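Local coordinates for protein predicted ATPase involved in replication control, Cdc46/Mcm family (Methanopyrus kandleri AV19, PDB 3F8T) that belongs to the MCM family of replicative helicases and probably binds ATP and single-stranded DNA, with a presumed role in DNA replication, at residues L205-R210 against T397-Y402; R210-L215 against S252-H257; H257-L262 against G266-L271; L403-R408 against M465-D470. The protein carries 2 engineered substitutions. One frame throughout, in Å; residues are numbered along the deposited sequence.

Interaction 1: L205-R210 against T397-Y402; sequences LTTFAR and TLLRRY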
loop_
_atom_site.group_PDB
_atom_site.type_symbol
_atom_site.label_atom_id
_atom_site.label_comp_id
_atom_site.label_asym_id
_atom_site.label_seq_id
_atom_site.Cartn_x
_atom_site.Cartn_y
_atom_site.Cartn_z
ATOM N N LEU A 205 14.081 -4.086 -16.777
ATOM C CA LEU A 205 14.395 -2.692 -16.435
ATOM C C LEU A 205 14.133 -1.772 -17.612
ATOM O O LEU A 205 13.459 -0.769 -17.467
ATOM C CB LEU A 205 15.841 -2.535 -15.957
ATOM C CG LEU A 205 16.280 -1.104 -15.628
ATOM C CD1 LEU A 205 15.405 -0.461 -14.536
ATOM C CD2 LEU A 205 17.725 -1.099 -15.204
ATOM N N THR A 206 14.657 -2.126 -18.785
ATOM C CA THR A 206 14.423 -1.308 -19.982
ATOM C C THR A 206 12.946 -1.210 -20.356
ATOM O O THR A 206 12.437 -0.132 -20.700
ATOM C CB THR A 206 15.283 -1.806 -21.168
ATOM O OG1 THR A 206 16.668 -1.728 -20.791
ATOM C CG2 THR A 206 15.064 -0.924 -22.373
ATOM N N THR A 207 12.245 -2.335 -20.263
ATOM C CA THR A 207 10.809 -2.362 -20.525
ATOM C C THR A 207 10.034 -1.388 -19.629
ATOM O O THR A 207 9.221 -0.598 -20.127
ATOM C CB THR A 207 10.269 -3.787 -20.366
ATOM O OG1 THR A 207 10.975 -4.647 -21.267
ATOM C CG2 THR A 207 8.805 -3.840 -20.674
ATOM N N PHE A 208 10.258 -1.457 -18.312
ATOM C CA PHE A 208 9.558 -0.576 -17.386
ATOM C C PHE A 208 9.971 0.879 -17.588
ATOM O O PHE A 208 9.122 1.765 -17.541
ATOM C CB PHE A 208 9.795 -1.003 -15.928
ATOM C CG PHE A 208 8.856 -2.055 -15.433
ATOM C CD1 PHE A 208 9.176 -3.406 -15.554
ATOM C CD2 PHE A 208 7.643 -1.695 -14.833
ATOM C CE1 PHE A 208 8.299 -4.389 -15.058
ATOM C CE2 PHE A 208 6.766 -2.659 -14.340
ATOM C CZ PHE A 208 7.088 -4.014 -14.470
ATOM N N ALA A 209 11.260 1.114 -17.853
ATOM C CA ALA A 209 11.804 2.463 -18.046
ATOM C C ALA A 209 11.150 3.160 -19.235
ATOM O O ALA A 209 10.788 4.327 -19.170
ATOM C CB ALA A 209 13.330 2.401 -18.240
ATOM N N ARG A 210 10.999 2.425 -20.329
ATOM C CA ARG A 210 10.351 2.955 -21.525
ATOM C C ARG A 210 8.855 3.144 -21.331
ATOM O O ARG A 210 8.265 4.100 -21.853
ATOM C CB ARG A 210 10.642 2.067 -22.734
ATOM C CG ARG A 210 11.894 2.508 -23.492
ATOM C CD ARG A 210 12.981 1.471 -23.478
ATOM N NE ARG A 210 14.114 1.828 -24.341
ATOM C CZ ARG A 210 15.082 2.681 -24.005
ATOM N NH1 ARG A 210 16.076 2.926 -24.854
ATOM N NH2 ARG A 210 15.062 3.294 -22.823
ATOM N N THR A 397 -1.447 -3.687 -17.805
ATOM C CA THR A 397 -2.016 -4.737 -16.952
ATOM C C THR A 397 -0.944 -5.751 -16.557
ATOM O O THR A 397 -0.784 -6.052 -15.377
ATOM C CB THR A 397 -3.208 -5.439 -17.631
ATOM O OG1 THR A 397 -4.277 -4.495 -17.788
ATOM C CG2 THR A 397 -3.698 -6.602 -16.788
ATOM N N LEU A 398 -0.208 -6.251 -17.544
ATOM C CA LEU A 398 0.865 -7.193 -17.300
ATOM C C LEU A 398 1.938 -6.554 -16.428
ATOM O O LEU A 398 2.304 -7.119 -15.400
ATOM C CB LEU A 398 1.473 -7.728 -18.611
ATOM C CG LEU A 398 2.697 -8.653 -18.423
ATOM C CD1 LEU A 398 2.329 -10.011 -17.838
ATOM C CD2 LEU A 398 3.549 -8.826 -19.691
ATOM N N LEU A 399 2.407 -5.373 -16.825
ATOM C CA LEU A 399 3.452 -4.665 -16.078
ATOM C C LEU A 399 3.079 -4.458 -14.613
ATOM O O LEU A 399 3.894 -4.697 -13.717
ATOM C CB LEU A 399 3.769 -3.315 -16.738
ATOM C CG LEU A 399 4.397 -3.381 -18.141
ATOM C CD1 LEU A 399 4.772 -1.980 -18.642
ATOM C CD2 LEU A 399 5.598 -4.296 -18.159
ATOM N N ARG A 400 1.852 -4.012 -14.368
ATOM C CA ARG A 400 1.420 -3.725 -12.992
ATOM C C ARG A 400 1.266 -5.008 -12.175
ATOM O O ARG A 400 1.668 -5.074 -11.006
ATOM C CB ARG A 400 0.104 -2.963 -12.996
ATOM C CG ARG A 400 -0.240 -2.341 -11.643
ATOM C CD ARG A 400 -1.680 -1.848 -11.608
ATOM N NE ARG A 400 -2.095 -1.291 -12.899
ATOM C CZ ARG A 400 -2.925 -1.875 -13.764
ATOM N NH1 ARG A 400 -3.475 -3.061 -13.502
ATOM N NH2 ARG A 400 -3.213 -1.257 -14.901
ATOM N N ARG A 401 0.655 -6.023 -12.788
ATOM C CA ARG A 401 0.497 -7.317 -12.105
ATOM C C ARG A 401 1.839 -8.002 -11.807
ATOM O O ARG A 401 2.000 -8.598 -10.739
ATOM C CB ARG A 401 -0.436 -8.242 -12.891
ATOM C CG ARG A 401 -1.893 -7.853 -12.754
ATOM C CD ARG A 401 -2.745 -8.664 -13.713
ATOM N NE ARG A 401 -2.816 -10.058 -13.302
ATOM C CZ ARG A 401 -3.650 -10.532 -12.382
ATOM N NH1 ARG A 401 -4.508 -9.727 -11.757
ATOM N NH2 ARG A 401 -3.626 -11.826 -12.097
ATOM N N TYR A 402 2.794 -7.903 -12.730
ATOM C CA TYR A 402 4.153 -8.406 -12.502
ATOM C C TYR A 402 4.789 -7.706 -11.305
ATOM O O TYR A 402 5.413 -8.354 -10.479
ATOM C CB TYR A 402 5.016 -8.139 -13.732
ATOM C CG TYR A 402 6.456 -8.612 -13.678
ATOM C CD1 TYR A 402 6.785 -9.910 -14.034
ATOM C CD2 TYR A 402 7.494 -7.737 -13.354
ATOM C CE1 TYR A 402 8.092 -10.350 -14.023
ATOM C CE2 TYR A 402 8.817 -8.157 -13.346
ATOM C CZ TYR A 402 9.114 -9.469 -13.683
ATOM O OH TYR A 402 10.415 -9.903 -13.712
#

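Interaction 2: R210-L215 against S252-H257; sequences RAIAPL and SEILHH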
loop_
_atom_site.group_PDB
_atom_site.type_symbol
_atom_site.label_atom_id
_atom_site.label_comp_id
_atom_site.label_asym_id
_atom_site.label_seq_id
_atom_site.Cartn_x
_atom_site.Cartn_y
_atom_site.Cartn_z
ATOM N N ARG A 210 10.999 2.425 -20.329
ATOM C CA ARG A 210 10.351 2.955 -21.525
ATOM C C ARG A 210 8.855 3.144 -21.331
ATOM O O ARG A 210 8.265 4.100 -21.853
ATOM C CB ARG A 210 10.642 2.067 -22.734
ATOM C CG ARG A 210 11.894 2.508 -23.492
ATOM C CD ARG A 210 12.981 1.471 -23.478
ATOM N NE ARG A 210 14.114 1.828 -24.341
ATOM C CZ ARG A 210 15.082 2.681 -24.005
ATOM N NH1 ARG A 210 16.076 2.926 -24.854
ATOM N NH2 ARG A 210 15.062 3.294 -22.823
ATOM N N ALA A 211 8.236 2.256 -20.557
ATOM C CA ALA A 211 6.830 2.418 -20.221
ATOM C C ALA A 211 6.610 3.728 -19.470
ATOM O O ALA A 211 5.664 4.455 -19.750
ATOM C CB ALA A 211 6.339 1.239 -19.393
ATOM N N ILE A 212 7.506 4.033 -18.537
ATOM C CA ILE A 212 7.378 5.220 -17.692
ATOM C C ILE A 212 7.725 6.527 -18.395
ATOM O O ILE A 212 7.005 7.532 -18.266
ATOM C CB ILE A 212 8.245 5.088 -16.410
ATOM C CG1 ILE A 212 7.741 3.927 -15.543
ATOM C CG2 ILE A 212 8.245 6.410 -15.626
ATOM C CD1 ILE A 212 8.702 3.532 -14.422
ATOM N N ALA A 213 8.832 6.526 -19.128
ATOM C CA ALA A 213 9.362 7.760 -19.699
ATOM C C ALA A 213 9.958 7.498 -21.073
ATOM O O ALA A 213 11.171 7.346 -21.201
ATOM C CB ALA A 213 10.400 8.392 -18.759
ATOM N N PRO A 214 9.098 7.430 -22.098
ATOM C CA PRO A 214 9.510 7.040 -23.444
ATOM C C PRO A 214 10.134 8.165 -24.287
ATOM O O PRO A 214 10.587 7.901 -25.406
ATOM C CB PRO A 214 8.196 6.557 -24.077
ATOM C CG PRO A 214 7.146 7.346 -23.412
ATOM C CD PRO A 214 7.649 7.709 -22.030
ATOM N N LEU A 215 10.170 9.393 -23.772
ATOM C CA LEU A 215 10.698 10.526 -24.547
ATOM C C LEU A 215 12.211 10.416 -24.749
ATOM O O LEU A 215 12.917 9.910 -23.866
ATOM C CB LEU A 215 10.310 11.872 -23.907
ATOM C CG LEU A 215 8.806 12.188 -23.838
ATOM C CD1 LEU A 215 8.562 13.602 -23.317
ATOM C CD2 LEU A 215 8.094 11.976 -25.195
ATOM N N SER A 252 4.613 16.665 -14.164
ATOM C CA SER A 252 3.271 16.279 -13.724
ATOM C C SER A 252 2.741 15.083 -14.507
ATOM O O SER A 252 2.126 14.194 -13.937
ATOM C CB SER A 252 2.271 17.436 -13.817
ATOM O OG SER A 252 2.625 18.472 -12.920
ATOM N N GLU A 253 2.961 15.084 -15.819
ATOM C CA GLU A 253 2.530 13.965 -16.654
ATOM C C GLU A 253 3.195 12.673 -16.172
ATOM O O GLU A 253 2.541 11.648 -16.100
ATOM C CB GLU A 253 2.872 14.227 -18.123
ATOM C CG GLU A 253 2.326 13.175 -19.094
ATOM C CD GLU A 253 3.144 11.897 -19.135
ATOM O OE1 GLU A 253 4.351 11.935 -18.805
ATOM O OE2 GLU A 253 2.577 10.840 -19.502
ATOM N N ILE A 254 4.485 12.732 -15.861
ATOM C CA ILE A 254 5.217 11.553 -15.372
ATOM C C ILE A 254 4.606 11.028 -14.038
ATOM O O ILE A 254 4.230 9.857 -13.936
ATOM C CB ILE A 254 6.729 11.815 -15.285
ATOM C CG1 ILE A 254 7.297 11.972 -16.708
ATOM C CG2 ILE A 254 7.459 10.636 -14.598
ATOM C CD1 ILE A 254 8.673 12.606 -16.781
ATOM N N LEU A 255 4.467 11.913 -13.051
ATOM C CA LEU A 255 3.892 11.520 -11.749
ATOM C C LEU A 255 2.507 10.896 -11.907
ATOM O O LEU A 255 2.221 9.843 -11.329
ATOM C CB LEU A 255 3.831 12.736 -10.801
ATOM C CG LEU A 255 5.041 13.036 -9.914
ATOM C CD1 LEU A 255 6.322 13.204 -10.709
ATOM C CD2 LEU A 255 4.789 14.284 -9.043
ATOM N N HIS A 256 1.646 11.544 -12.695
ATOM C CA HIS A 256 0.294 11.029 -12.938
ATOM C C HIS A 256 0.329 9.686 -13.663
ATOM O O HIS A 256 -0.440 8.778 -13.340
ATOM C CB HIS A 256 -0.530 12.024 -13.759
ATOM C CG HIS A 256 -1.089 13.160 -12.958
ATOM N ND1 HIS A 256 -1.963 12.972 -11.908
ATOM C CD2 HIS A 256 -0.934 14.499 -13.081
ATOM C CE1 HIS A 256 -2.298 14.144 -11.399
ATOM N NE2 HIS A 256 -1.694 15.087 -12.099
ATOM N N HIS A 257 1.221 9.582 -14.653
ATOM C CA HIS A 257 1.402 8.346 -15.411
ATOM C C HIS A 257 1.774 7.159 -14.501
ATOM O O HIS A 257 1.110 6.099 -14.519
ATOM C CB HIS A 257 2.449 8.546 -16.511
ATOM C CG HIS A 257 2.707 7.312 -17.319
ATOM N ND1 HIS A 257 1.689 6.491 -17.760
ATOM C CD2 HIS A 257 3.859 6.754 -17.750
ATOM C CE1 HIS A 257 2.208 5.479 -18.435
ATOM N NE2 HIS A 257 3.523 5.618 -18.445
#

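Interaction 3: H257-L262 against G266-L271; sequences HVLDHL and GVYVDL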
loop_
_atom_site.group_PDB
_atom_site.type_symbol
_atom_site.label_atom_id
_atom_site.label_comp_id
_atom_site.label_asym_id
_atom_site.label_seq_id
_atom_site.Cartn_x
_atom_site.Cartn_y
_atom_site.Cartn_z
ATOM N N HIS A 257 1.221 9.582 -14.653
ATOM C CA HIS A 257 1.402 8.346 -15.411
ATOM C C HIS A 257 1.774 7.159 -14.501
ATOM O O HIS A 257 1.110 6.099 -14.519
ATOM C CB HIS A 257 2.449 8.546 -16.511
ATOM C CG HIS A 257 2.707 7.312 -17.319
ATOM N ND1 HIS A 257 1.689 6.491 -17.760
ATOM C CD2 HIS A 257 3.859 6.754 -17.750
ATOM C CE1 HIS A 257 2.208 5.479 -18.435
ATOM N NE2 HIS A 257 3.523 5.618 -18.445
ATOM N N VAL A 258 2.801 7.360 -13.681
ATOM C CA VAL A 258 3.256 6.318 -12.754
ATOM C C VAL A 258 2.116 5.880 -11.823
ATOM O O VAL A 258 1.825 4.690 -11.695
ATOM C CB VAL A 258 4.502 6.766 -11.929
ATOM C CG1 VAL A 258 4.735 5.787 -10.776
ATOM C CG2 VAL A 258 5.749 6.866 -12.821
ATOM N N LEU A 259 1.461 6.843 -11.188
ATOM C CA LEU A 259 0.364 6.531 -10.274
ATOM C C LEU A 259 -0.849 5.913 -10.938
ATOM O O LEU A 259 -1.520 5.061 -10.353
ATOM C CB LEU A 259 -0.084 7.790 -9.563
ATOM C CG LEU A 259 0.655 8.179 -8.303
ATOM C CD1 LEU A 259 -0.178 9.273 -7.734
ATOM C CD2 LEU A 259 0.708 7.053 -7.314
ATOM N N ASP A 260 -1.166 6.358 -12.147
ATOM C CA ASP A 260 -2.389 5.895 -12.794
ATOM C C ASP A 260 -2.251 4.513 -13.350
ATOM O O ASP A 260 -3.211 3.768 -13.336
ATOM C CB ASP A 260 -2.809 6.829 -13.929
ATOM C CG ASP A 260 -3.306 8.170 -13.421
ATOM O OD1 ASP A 260 -3.458 8.355 -12.187
ATOM O OD2 ASP A 260 -3.497 9.052 -14.268
ATOM N N HIS A 261 -1.065 4.180 -13.847
ATOM C CA HIS A 261 -0.891 3.010 -14.697
ATOM C C HIS A 261 0.033 1.943 -14.176
ATOM O O HIS A 261 0.006 0.819 -14.669
ATOM C CB HIS A 261 -0.382 3.451 -16.074
ATOM C CG HIS A 261 -1.279 4.438 -16.743
ATOM N ND1 HIS A 261 -2.600 4.163 -17.021
ATOM C CD2 HIS A 261 -1.054 5.699 -17.178
ATOM C CE1 HIS A 261 -3.154 5.218 -17.592
ATOM N NE2 HIS A 261 -2.237 6.162 -17.702
ATOM N N LEU A 262 0.867 2.284 -13.194
ATOM C CA LEU A 262 1.910 1.355 -12.780
ATOM C C LEU A 262 1.973 1.098 -11.288
ATOM O O LEU A 262 2.227 -0.038 -10.876
ATOM C CB LEU A 262 3.282 1.821 -13.282
ATOM C CG LEU A 262 3.480 1.614 -14.785
ATOM C CD1 LEU A 262 4.745 2.308 -15.223
ATOM C CD2 LEU A 262 3.511 0.122 -15.119
ATOM N N GLY A 266 -1.158 4.180 -4.299
ATOM C CA GLY A 266 -0.525 5.495 -4.215
ATOM C C GLY A 266 -1.494 6.646 -4.167
ATOM O O GLY A 266 -2.706 6.446 -4.315
ATOM N N VAL A 267 -0.938 7.847 -3.973
ATOM C CA VAL A 267 -1.713 9.078 -3.919
ATOM C C VAL A 267 -0.916 10.166 -4.587
ATOM O O VAL A 267 0.303 10.285 -4.376
ATOM C CB VAL A 267 -2.004 9.550 -2.451
ATOM C CG1 VAL A 267 -2.907 10.789 -2.453
ATOM C CG2 VAL A 267 -2.627 8.423 -1.639
ATOM N N TYR A 268 -1.619 10.971 -5.379
ATOM C CA TYR A 268 -1.037 12.163 -5.960
ATOM C C TYR A 268 -1.460 13.378 -5.165
ATOM O O TYR A 268 -2.632 13.519 -4.831
ATOM C CB TYR A 268 -1.484 12.324 -7.420
ATOM C CG TYR A 268 -1.059 13.640 -8.039
ATOM C CD1 TYR A 268 0.119 13.738 -8.777
ATOM C CD2 TYR A 268 -1.844 14.790 -7.881
ATOM C CE1 TYR A 268 0.507 14.954 -9.337
ATOM C CE2 TYR A 268 -1.461 15.995 -8.423
ATOM C CZ TYR A 268 -0.302 16.074 -9.154
ATOM O OH TYR A 268 0.042 17.293 -9.696
ATOM N N VAL A 269 -0.497 14.242 -4.848
ATOM C CA VAL A 269 -0.803 15.571 -4.333
ATOM C C VAL A 269 0.013 16.655 -5.039
ATOM O O VAL A 269 1.186 16.462 -5.400
ATOM C CB VAL A 269 -0.601 15.715 -2.789
ATOM C CG1 VAL A 269 -1.573 14.809 -2.014
ATOM C CG2 VAL A 269 0.864 15.457 -2.357
ATOM N N ASP A 270 -0.630 17.798 -5.217
ATOM C CA ASP A 270 0.082 19.032 -5.529
ATOM C C ASP A 270 0.358 19.629 -4.158
ATOM O O ASP A 270 -0.580 20.039 -3.476
ATOM C CB ASP A 270 -0.834 19.938 -6.358
ATOM C CG ASP A 270 -0.218 21.292 -6.674
ATOM O OD1 ASP A 270 0.728 21.741 -6.001
ATOM O OD2 ASP A 270 -0.705 21.914 -7.626
ATOM N N LEU A 271 1.625 19.668 -3.742
ATOM C CA LEU A 271 1.964 20.137 -2.390
ATOM C C LEU A 271 1.420 21.544 -2.090
ATOM O O LEU A 271 1.036 21.854 -0.946
ATOM C CB LEU A 271 3.477 20.059 -2.113
ATOM C CG LEU A 271 3.856 20.138 -0.620
ATOM C CD1 LEU A 271 3.336 18.911 0.174
ATOM C CD2 LEU A 271 5.350 20.255 -0.452
#

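Interaction 4: L403-R408 against M465-D470; sequences LLYAIR and MRLSDD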
loop_
_atom_site.group_PDB
_atom_site.type_symbol
_atom_site.label_atom_id
_atom_site.label_comp_id
_atom_site.label_asym_id
_atom_site.label_seq_id
_atom_site.Cartn_x
_atom_site.Cartn_y
_atom_site.Cartn_z
ATOM N N LEU A 403 4.634 -6.383 -11.231
ATOM C CA LEU A 403 5.193 -5.614 -10.111
ATOM C C LEU A 403 4.601 -6.082 -8.792
ATOM O O LEU A 403 5.323 -6.377 -7.839
ATOM C CB LEU A 403 4.921 -4.123 -10.292
ATOM C CG LEU A 403 5.280 -3.162 -9.147
ATOM C CD1 LEU A 403 6.777 -3.202 -8.799
ATOM C CD2 LEU A 403 4.861 -1.751 -9.549
ATOM N N LEU A 404 3.279 -6.163 -8.750
ATOM C CA LEU A 404 2.566 -6.614 -7.554
ATOM C C LEU A 404 3.067 -7.976 -7.099
ATOM O O LEU A 404 3.264 -8.232 -5.882
ATOM C CB LEU A 404 1.063 -6.691 -7.851
ATOM C CG LEU A 404 0.280 -5.375 -7.849
ATOM C CD1 LEU A 404 -1.142 -5.625 -8.324
ATOM C CD2 LEU A 404 0.258 -4.750 -6.458
ATOM N N TYR A 405 3.215 -8.859 -8.077
ATOM C CA TYR A 405 3.721 -10.199 -7.847
ATOM C C TYR A 405 5.147 -10.152 -7.271
ATOM O O TYR A 405 5.441 -10.751 -6.210
ATOM C CB TYR A 405 3.671 -10.986 -9.157
ATOM C CG TYR A 405 4.093 -12.426 -9.020
ATOM C CD1 TYR A 405 3.251 -13.371 -8.435
ATOM C CD2 TYR A 405 5.335 -12.846 -9.480
ATOM C CE1 TYR A 405 3.654 -14.702 -8.308
ATOM C CE2 TYR A 405 5.742 -14.160 -9.359
ATOM C CZ TYR A 405 4.898 -15.075 -8.782
ATOM O OH TYR A 405 5.312 -16.371 -8.663
ATOM N N ALA A 406 6.022 -9.418 -7.950
ATOM C CA ALA A 406 7.436 -9.327 -7.565
ATOM C C ALA A 406 7.620 -8.817 -6.128
ATOM O O ALA A 406 8.442 -9.353 -5.376
ATOM C CB ALA A 406 8.196 -8.416 -8.565
ATOM N N ILE A 407 6.852 -7.788 -5.760
ATOM C CA ILE A 407 6.927 -7.170 -4.417
ATOM C C ILE A 407 6.539 -8.165 -3.334
ATOM O O ILE A 407 7.201 -8.251 -2.289
ATOM C CB ILE A 407 5.998 -5.914 -4.280
ATOM C CG1 ILE A 407 6.488 -4.756 -5.149
ATOM C CG2 ILE A 407 5.892 -5.432 -2.767
ATOM C CD1 ILE A 407 5.444 -3.602 -5.237
ATOM N N ARG A 408 5.449 -8.890 -3.567
ATOM C CA ARG A 408 4.919 -9.817 -2.566
ATOM C C ARG A 408 5.822 -11.049 -2.459
ATOM O O ARG A 408 6.042 -11.580 -1.367
ATOM C CB ARG A 408 3.489 -10.257 -2.925
ATOM C CG ARG A 408 2.834 -11.164 -1.837
ATOM C CD ARG A 408 1.407 -11.568 -2.226
ATOM N NE ARG A 408 1.410 -12.225 -3.533
ATOM C CZ ARG A 408 1.475 -13.540 -3.728
ATOM N NH1 ARG A 408 1.502 -14.380 -2.689
ATOM N NH2 ARG A 408 1.501 -14.016 -4.967
ATOM N N MET A 465 13.062 -7.072 -9.557
ATOM C CA MET A 465 12.649 -6.966 -10.957
ATOM C C MET A 465 13.002 -8.214 -11.768
ATOM O O MET A 465 12.393 -8.476 -12.821
ATOM C CB MET A 465 13.328 -5.749 -11.576
ATOM C CG MET A 465 12.636 -5.147 -12.752
ATOM S SD MET A 465 13.558 -3.651 -13.192
ATOM C CE MET A 465 12.579 -2.366 -12.474
ATOM N N ARG A 466 13.998 -8.962 -11.290
ATOM C CA ARG A 466 14.419 -10.224 -11.906
ATOM C C ARG A 466 13.761 -11.403 -11.200
ATOM O O ARG A 466 14.127 -12.565 -11.450
ATOM C CB ARG A 466 15.941 -10.400 -11.781
ATOM C CG ARG A 466 16.807 -9.453 -12.577
ATOM C CD ARG A 466 18.280 -9.894 -12.542
ATOM N NE ARG A 466 18.848 -9.872 -11.188
ATOM C CZ ARG A 466 19.038 -10.949 -10.427
ATOM N NH1 ARG A 466 18.731 -12.158 -10.884
ATOM N NH2 ARG A 466 19.541 -10.819 -9.207
ATOM N N LEU A 467 12.806 -11.100 -10.319
ATOM C CA LEU A 467 12.140 -12.083 -9.462
ATOM C C LEU A 467 13.155 -12.896 -8.660
ATOM O O LEU A 467 13.035 -14.118 -8.531
ATOM C CB LEU A 467 11.220 -13.012 -10.294
ATOM C CG LEU A 467 10.114 -12.372 -11.142
ATOM C CD1 LEU A 467 9.363 -13.466 -11.904
ATOM C CD2 LEU A 467 9.134 -11.574 -10.268
ATOM N N SER A 468 14.148 -12.213 -8.096
ATOM C CA SER A 468 15.186 -12.901 -7.357
ATOM C C SER A 468 15.307 -12.464 -5.892
ATOM O O SER A 468 15.021 -11.311 -5.533
ATOM C CB SER A 468 16.524 -12.764 -8.089
ATOM O OG SER A 468 17.577 -13.227 -7.273
ATOM N N ASP A 469 15.741 -13.402 -5.053
ATOM C CA ASP A 469 16.049 -13.097 -3.665
ATOM C C ASP A 469 17.539 -12.849 -3.436
ATOM O O ASP A 469 17.949 -12.548 -2.317
ATOM C CB ASP A 469 15.555 -14.211 -2.750
ATOM C CG ASP A 469 14.047 -14.297 -2.714
ATOM O OD1 ASP A 469 13.369 -13.243 -2.703
ATOM O OD2 ASP A 469 13.540 -15.439 -2.682
ATOM N N ASP A 470 18.329 -12.988 -4.493
ATOM C CA ASP A 470 19.765 -12.773 -4.428
ATOM C C ASP A 470 20.171 -11.517 -5.197
ATOM O O ASP A 470 19.985 -11.426 -6.414
ATOM C CB ASP A 470 20.505 -14.002 -4.959
ATOM C CG ASP A 470 20.206 -15.253 -4.148
ATOM O OD1 ASP A 470 20.059 -15.159 -2.918
ATOM O OD2 ASP A 470 20.092 -16.330 -4.756
#

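Interaction 1: L205-R210 against T397-Y402
Phe-208 and Leu-399 mark the closest backbone approach, their CA atoms 7.5 Å apart, where two helical segments pass at an axis separation of 11.6 Å and an angle of 120° between their directions. Such spacing leaves room for side chains to fill the gap, and the ring of Phe-208 does most of this. Its CG lies anti to the carbonyl carbon (chi1 -86°), which sends the ring across to the partner helix. There CD2 of Leu-399 sits over one face in a CH-pi contact, 4.2 Å from the ring centroid and displaced toward the rim. The far end of the ring reaches the backbone itself, with CZ of Phe-208 3.4 Å from the carbonyl O of Leu-399. At the ring edge, CE1 of Phe-208 meets CD2 of Tyr-402 at 3.8 Å. Beside this, the methyl CG2 of Thr-207 touches CD2 of Leu-399 at 4.1 Å. Cutting Phe-208 back to an alanine is likely to open a gap between the helices and leave Leu-399 without its aromatic face. Polar ends turn elsewhere: Tyr-402 OH bonds to Met-465 O, and Thr-207 OG1 to Asp-203 O. The buried join between helices 204-212 and 396-409 therefore relies on apolar and CH-pi contact.

Interaction 2: R210-L215 against S252-H257
Ala-211, in the last turn of helix 204-212, offers its carbonyl O to His-257 NE2 at 2.8 Å, with an N-H...O angle of 158°. The oxygen lies close to the imidazole plane and the bond is moderately straight, while NE2 stands tilted by 34° from the carbonyl plane. Tyr-396 OH bonds to the same oxygen, giving it two side-chain donors. The His-257 side chain extends from helix 248-261 to this helix end because chi1 (179°) sets CG opposite the backbone N. Helix 248-261 follows strand 242-245 of the parallel sheet, the position of the P-loop helix in AAA+ folds, and helix 204-212 packs on its flank. A leucine in place of His-257 would probably leave Ala-211 O with one of its two donors, Tyr-396, and weaken the tie between the helices. Next, the carbonyl O of Ile-212 lies at the edge of the same ring, 3.3 Å from His-257 CD2. The side chain of Ile-212 ends farther from the partner helix, and its CG2 makes a looser apolar contact with CG2 of Ile-254 at 4.4 Å; both isoleucines rest on Leu-225 of helix 219-229. At Ala-213 the backbone leaves helical angles and enters a loop.

Interaction 3: H257-L262 against G266-L271
Leu-259 presses its two methyls onto the backbone of strand 266-270, and nearly all of the tight packing comes from this one side chain. CD1 of Leu-259 lies 3.2 Å from Tyr-268 N and 3.3 Å from Tyr-268 CB, unusually short for a methyl group and a sign of close, perhaps strained, fitting. The other branch, CD2 of Leu-259, rests 3.7 Å from Gly-266 CA. Here the absence of a side chain matters: a beta carbon on Gly-266 would collide with that methyl, and the almost fully stretched backbone of Gly-266 by itself calls for glycine. The helix and strand segments run at 145° to each other, with axes 8.6 Å apart at their closest. Helix 248-261 leads from strand 242-245 to strand 266-270, the outermost strand on one side of the parallel sheet, so the contact lies at the closing end of a beta-alpha-beta crossover of the P-loop domain. Leu-259 also reaches Ile-303 and Ala-305 on the neighbouring strand. Away from this leucine the contact is looser. CG anti to the backbone N (chi1 173°) carries the Tyr-268 ring off to stack on His-256, while its OH bonds to Asp-307. Val-267 points to the other side of the strand, against Ala-295 and Leu-298.

Interaction 4: L403-R408 against M465-D470
Leu-467 meets Ala-406 from a left-handed backbone conformation (phi 54°, psi 44°), uncommon for a residue with a side chain, in a place that often goes to glycine. With CG anti to its carbonyl carbon (chi1 -57°), the side chain reaches across to helix 396-409 and uses a single methyl for both contacts. CD2 of Leu-467 lies 3.7 Å from Ala-406 CB and 3.9 Å from Ala-406 CA. The same CD2 approaches the edge of the Tyr-405 ring, near its plane, 4.1 Å from Tyr-405 CD2. The small alanine lets the backbones come close, with CA of Ala-406 and CA of Leu-467 5.8 Å apart. Arg-197 and Ala-200 of helix 190-201 also touch the buried Leu-467. Local polar bonds shape the chain beyond it: Ser-468 OG accepts from Asp-470 N at 2.9 Å, an ST turn, and Arg-466 NH2 makes a weak bond to Asp-470 O besides its salt bridge to Asp-475. Asp-469 OD1 takes a bond from His-410 ND1, a second tie to the chain past helix 396-409. Leu-467 is the C-prime residue of a Schellman motif ending helix 449-465, and its side chain docks that helix end on helix 396-409 within the MCM AAA-lid region.

Overall arrangement
Helix 204-212 links interactions 1 and 2, whose centres lie about 12 Å apart, helix 248-261 links interactions 2 and 3 at about 11 Å, and helix 396-409 links interactions 1 and 4 at about 12 Å. Along the chain, interactions 2 and 3 follow one another inside the long loop closed by interaction 1, and interaction 4 comes last. Direct packing joins them: Leu-399 touches both Ala-211 and Leu-262, Ile-212 packs on Val-258 and Leu-262, and the backbone O of Leu-262 meets CD2 of Leu-403. Helix 396-409 thus joins helices that flank the parallel sheet of the P-loop domain to the lid region, forming one packed path between the two parts of the predicted ATPase module.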